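PDB 5FP1: probable TonB-dependent siderophore receptor PiuA from Acinetobacter baumannii, which probably takes part in the first step of iron uptake by binding iron-chelating siderophores at the outer membrane, possibly including ferric enterobactin. Local coordinates for residues Glu506-Asn509 with Ala510-Met514; Val552-Asp555 with Pro556-Ala560. All blocks are in the same frame, centred on the assembly; numbering follows the deposited sequence.

Contact 1 of 2, residues Glu506-Asn509 with Ala510-Met514; sequences ETIN and ANNQM
The side-chain oxygen OD1 of N509 takes two backbone N-H groups: that of N511, with N511 N 2.9 Å from N509 OD1, and more weakly that of N512. The first bond makes an Asx turn. It is laid over a type I beta turn, N509 to N512, whose own backbone bond, N512 N to N509 O, is weak; N509 OD1 adds bonds from the side chain. The turn lies in the loop between barrel strands 482-493 and 518-531. N509 can reach because its CG sits between the backbone N and the carbonyl carbon (chi1 63°), which swings OD1 over the turn. N512 answers from the other end. N512 OD1 accepts N509 N at 2.8 Å, and N512 ND2 gives a hydrogen to T507 O at 3.0 Å, in the carbonyl plane of T507, so a single amide clasps the extended backbone before the turn and is fixed in rotation. The N509 and N512 amides lie stacked, their planes only 7° apart, while N509 ND2 bonds Y559 OH. Q513 extends away from 506-509, its terminal amide held at both atoms: OE1 by K462 N, NE2 by donating to A510 O. I508 CD1 rests 3.9 Å from Q513 CB.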
loop_
_atom_site.group_PDB
_atom_site.type_symbol
_atom_site.label_atom_id
_atom_site.label_comp_id
_atom_site.label_asym_id
_atom_site.label_seq_id
_atom_site.Cartn_x
_atom_site.Cartn_y
_atom_site.Cartn_z
ATOM N N GLU A 506 -11.069 11.404 -1.424
ATOM C CA GLU A 506 -11.055 11.941 -0.060
ATOM C C GLU A 506 -10.809 13.467 0.018
ATOM O O GLU A 506 -10.769 14.062 1.090
ATOM C CB GLU A 506 -10.003 11.198 0.776
ATOM C CG GLU A 506 -10.249 9.687 0.852
ATOM C CD GLU A 506 -9.059 8.912 1.377
ATOM O OE1 GLU A 506 -8.076 9.545 1.848
ATOM O OE2 GLU A 506 -9.103 7.658 1.334
ATOM N N THR A 507 -10.644 14.085 -1.123
ATOM C CA THR A 507 -10.229 15.477 -1.210
ATOM C C THR A 507 -11.384 16.380 -0.745
ATOM O O THR A 507 -12.537 16.212 -1.148
ATOM C CB THR A 507 -9.766 15.788 -2.656
ATOM O OG1 THR A 507 -8.418 15.309 -2.812
ATOM C CG2 THR A 507 -9.785 17.293 -2.963
ATOM N N ILE A 508 -11.059 17.285 0.160
ATOM C CA ILE A 508 -12.015 18.214 0.726
ATOM C C ILE A 508 -12.138 19.441 -0.185
ATOM O O ILE A 508 -11.163 19.871 -0.857
ATOM C CB ILE A 508 -11.594 18.639 2.162
ATOM C CG1 ILE A 508 -12.725 19.414 2.863
ATOM C CG2 ILE A 508 -10.312 19.467 2.129
ATOM C CD1 ILE A 508 -12.503 19.653 4.345
ATOM N N ASN A 509 -13.348 19.981 -0.234
ATOM C CA ASN A 509 -13.608 21.211 -0.963
ATOM C C ASN A 509 -14.756 21.985 -0.298
ATOM O O ASN A 509 -15.276 21.581 0.739
ATOM C CB ASN A 509 -13.849 20.937 -2.449
ATOM C CG ASN A 509 -15.077 20.080 -2.712
ATOM O OD1 ASN A 509 -16.112 20.282 -2.137
ATOM N ND2 ASN A 509 -14.938 19.098 -3.604
ATOM N N ALA A 510 -15.116 23.118 -0.876
ATOM C CA ALA A 510 -16.137 23.988 -0.261
ATOM C C ALA A 510 -17.427 23.229 -0.055
ATOM O O ALA A 510 -18.137 23.484 0.895
ATOM C CB ALA A 510 -16.396 25.190 -1.153
ATOM N N ASN A 511 -17.748 22.331 -0.985
ATOM C CA ASN A 511 -19.066 21.722 -1.020
ATOM C C ASN A 511 -19.218 20.408 -0.235
ATOM O O ASN A 511 -20.335 20.009 0.044
ATOM C CB ASN A 511 -19.461 21.519 -2.476
ATOM C CG ASN A 511 -19.339 22.807 -3.261
ATOM O OD1 ASN A 511 -18.629 22.880 -4.256
ATOM N ND2 ASN A 511 -19.975 23.860 -2.754
ATOM N N ASN A 512 -18.114 19.756 0.129
ATOM C CA ASN A 512 -18.208 18.514 0.918
ATOM C C ASN A 512 -17.686 18.638 2.343
ATOM O O ASN A 512 -17.730 17.677 3.142
ATOM C CB ASN A 512 -17.531 17.348 0.173
ATOM C CG ASN A 512 -16.037 17.523 0.006
ATOM O OD1 ASN A 512 -15.404 18.373 0.638
ATOM N ND2 ASN A 512 -15.462 16.714 -0.876
ATOM N N GLN A 513 -17.212 19.834 2.687
ATOM C CA GLN A 513 -16.511 20.032 3.952
ATOM C C GLN A 513 -17.387 19.786 5.162
ATOM O O GLN A 513 -16.874 19.470 6.216
ATOM C CB GLN A 513 -15.945 21.466 4.073
ATOM C CG GLN A 513 -17.001 22.575 4.197
ATOM C CD GLN A 513 -16.358 23.958 4.150
ATOM O OE1 GLN A 513 -15.529 24.292 4.983
ATOM N NE2 GLN A 513 -16.708 24.737 3.155
ATOM N N MET A 514 -18.702 19.933 5.014
ATOM C CA MET A 514 -19.612 19.767 6.146
ATOM C C MET A 514 -20.181 18.337 6.209
ATOM O O MET A 514 -20.925 18.014 7.120
ATOM C CB MET A 514 -20.766 20.799 6.081
ATOM C CG MET A 514 -21.800 20.557 5.011
ATOM S SD MET A 514 -21.230 20.486 3.301
ATOM C CE MET A 514 -20.802 22.210 2.978
#

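Contact 2 of 2, residues Val552-Asp555 with Pro556-Ala560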
loop_
_atom_site.group_PDB
_atom_site.type_symbol
_atom_site.label_atom_id
_atom_site.label_comp_id
_atom_site.label_asym_id
_atom_site.label_seq_id
_atom_site.Cartn_x
_atom_site.Cartn_y
_atom_site.Cartn_z
ATOM N N VAL A 552 -21.192 10.701 -2.398
ATOM C CA VAL A 552 -21.304 10.805 -3.838
ATOM C C VAL A 552 -21.663 12.245 -4.204
ATOM O O VAL A 552 -22.096 13.005 -3.358
ATOM C CB VAL A 552 -22.356 9.831 -4.423
ATOM C CG1 VAL A 552 -21.973 8.375 -4.146
ATOM C CG2 VAL A 552 -23.725 10.138 -3.868
ATOM N N GLN A 553 -21.384 12.614 -5.449
ATOM C CA GLN A 553 -21.705 13.933 -5.966
ATOM C C GLN A 553 -23.097 13.864 -6.581
ATOM O O GLN A 553 -23.422 12.913 -7.309
ATOM C CB GLN A 553 -20.633 14.344 -6.981
ATOM C CG GLN A 553 -20.563 15.825 -7.259
ATOM C CD GLN A 553 -19.310 16.233 -8.003
ATOM O OE1 GLN A 553 -18.483 15.401 -8.374
ATOM N NE2 GLN A 553 -19.167 17.527 -8.240
ATOM N N ILE A 554 -23.909 14.870 -6.249
ATOM C CA ILE A 554 -25.274 15.072 -6.748
ATOM C C ILE A 554 -25.336 16.049 -7.932
ATOM O O ILE A 554 -26.109 15.851 -8.855
ATOM C CB ILE A 554 -26.166 15.672 -5.648
ATOM C CG1 ILE A 554 -26.214 14.744 -4.440
ATOM C CG2 ILE A 554 -27.567 15.930 -6.179
ATOM C CD1 ILE A 554 -26.425 13.294 -4.812
ATOM N N ASP A 555 -24.538 17.115 -7.894
ATOM C CA ASP A 555 -24.422 18.034 -9.015
ATOM C C ASP A 555 -23.074 18.683 -8.872
ATOM O O ASP A 555 -22.306 18.293 -8.009
ATOM C CB ASP A 555 -25.561 19.048 -9.040
ATOM C CG ASP A 555 -25.512 20.015 -7.862
ATOM O OD1 ASP A 555 -24.404 20.350 -7.374
ATOM O OD2 ASP A 555 -26.592 20.452 -7.432
ATOM N N PRO A 556 -22.748 19.648 -9.730
ATOM C CA PRO A 556 -21.332 20.025 -9.733
ATOM C C PRO A 556 -20.804 20.594 -8.422
ATOM O O PRO A 556 -19.580 20.631 -8.218
ATOM C CB PRO A 556 -21.250 21.072 -10.849
ATOM C CG PRO A 556 -22.367 20.692 -11.777
ATOM C CD PRO A 556 -23.479 20.191 -10.889
ATOM N N THR A 557 -21.697 21.062 -7.553
ATOM C CA THR A 557 -21.277 21.695 -6.303
ATOM C C THR A 557 -22.132 21.208 -5.137
ATOM O O THR A 557 -22.300 21.924 -4.142
ATOM C CB THR A 557 -21.325 23.259 -6.335
ATOM O OG1 THR A 557 -22.604 23.711 -6.771
ATOM C CG2 THR A 557 -20.270 23.866 -7.210
ATOM N N THR A 558 -22.598 19.963 -5.212
ATOM C CA THR A 558 -23.362 19.356 -4.125
ATOM C C THR A 558 -22.981 17.866 -3.895
ATOM O O THR A 558 -22.914 17.086 -4.851
ATOM C CB THR A 558 -24.861 19.407 -4.440
ATOM O OG1 THR A 558 -25.223 20.742 -4.867
ATOM C CG2 THR A 558 -25.698 18.983 -3.231
ATOM N N TYR A 559 -22.771 17.488 -2.634
ATOM C CA TYR A 559 -22.470 16.104 -2.245
ATOM C C TYR A 559 -23.453 15.590 -1.229
ATOM O O TYR A 559 -24.095 16.366 -0.543
ATOM C CB TYR A 559 -21.060 16.021 -1.628
ATOM C CG TYR A 559 -19.962 16.358 -2.573
ATOM C CD1 TYR A 559 -19.647 17.694 -2.863
ATOM C CD2 TYR A 559 -19.217 15.364 -3.186
ATOM C CE1 TYR A 559 -18.635 17.999 -3.724
ATOM C CE2 TYR A 559 -18.202 15.671 -4.062
ATOM C CZ TYR A 559 -17.914 16.989 -4.312
ATOM O OH TYR A 559 -16.911 17.305 -5.156
ATOM N N ALA A 560 -23.545 14.268 -1.106
ATOM C CA ALA A 560 -24.345 13.629 -0.080
ATOM C C ALA A 560 -23.812 12.226 0.191
ATOM O O ALA A 560 -23.123 11.670 -0.633
ATOM C CB ALA A 560 -25.807 13.529 -0.538
#
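V552 and A560 form an antiparallel hydrogen-bonded pair, with V552 N to A560 O at 2.8 Å and A560 N to V552 O at 3.0 Å, after which I554 and D555 together face T558, a classic beta bulge. At the bulge T558 O accepts I554 N at 2.8 Å and, weakly, D555 N. The chain then reverses through P556 and T557, and T558 N returns to D555 O.

D555 ties the corner with its carboxylate. Its CG is folded between the backbone N and the carbonyl carbon (chi1 67°), bringing OD1 over the bend. There D555 OD1 accepts T557 N at 2.8 Å nearly along the C-O axis, an Asx turn, and the hydroxyl OG1 of T558 at 2.7 Å on its syn side, tilted from the carboxylate plane. On the other face, Q553 lies extended across the Y559 ring. Q553 CG makes a CH-pi contact 4.2 Å from the Y559 ring centroid, offset toward the rim, and the Q553 amide is turned only 12° from the ring plane. The side chain of Q553 ends beside the bend, where Q553 NE2 donates to D555 O at 3.2 Å and weakly to P556 O. Q553 NE2 and T558 N come to D555 O from opposite faces of its plane, both off the lone pairs. Y559 OH is bonded to N509 ND2, outside the hairpin. I554 CG1 packs on A560 CB. A two-residue turn preceded by a classic bulge thus closes a beta hairpin that joins neighbouring strands of the TonB-dependent receptor barrel, probably at its extracellular end.

Coming from strand 482-493, the chain enters a long loop in which contact 1 closes a small turn. It continues through strand 518-531 and returns antiparallel along strand 536-555, where contact 2 closes the hairpin into strand 558-575. The two are in series, neither nested nor crossed, yet their centres lie about 10 Å apart. They meet at the start of strand 558-575 and the turn before it: a probable hydrogen bond joins N509 ND2 to Y559 OH at 3.1 Å, N512 CB packs on Y559 CD1, 3.7 Å away, and N511 lies against T557. Contact 1 also leans on strand 459-476 through I508 and Q513, and E506 OE1 bonds S94 OG in the plug range, so the loop bridges barrel and plug.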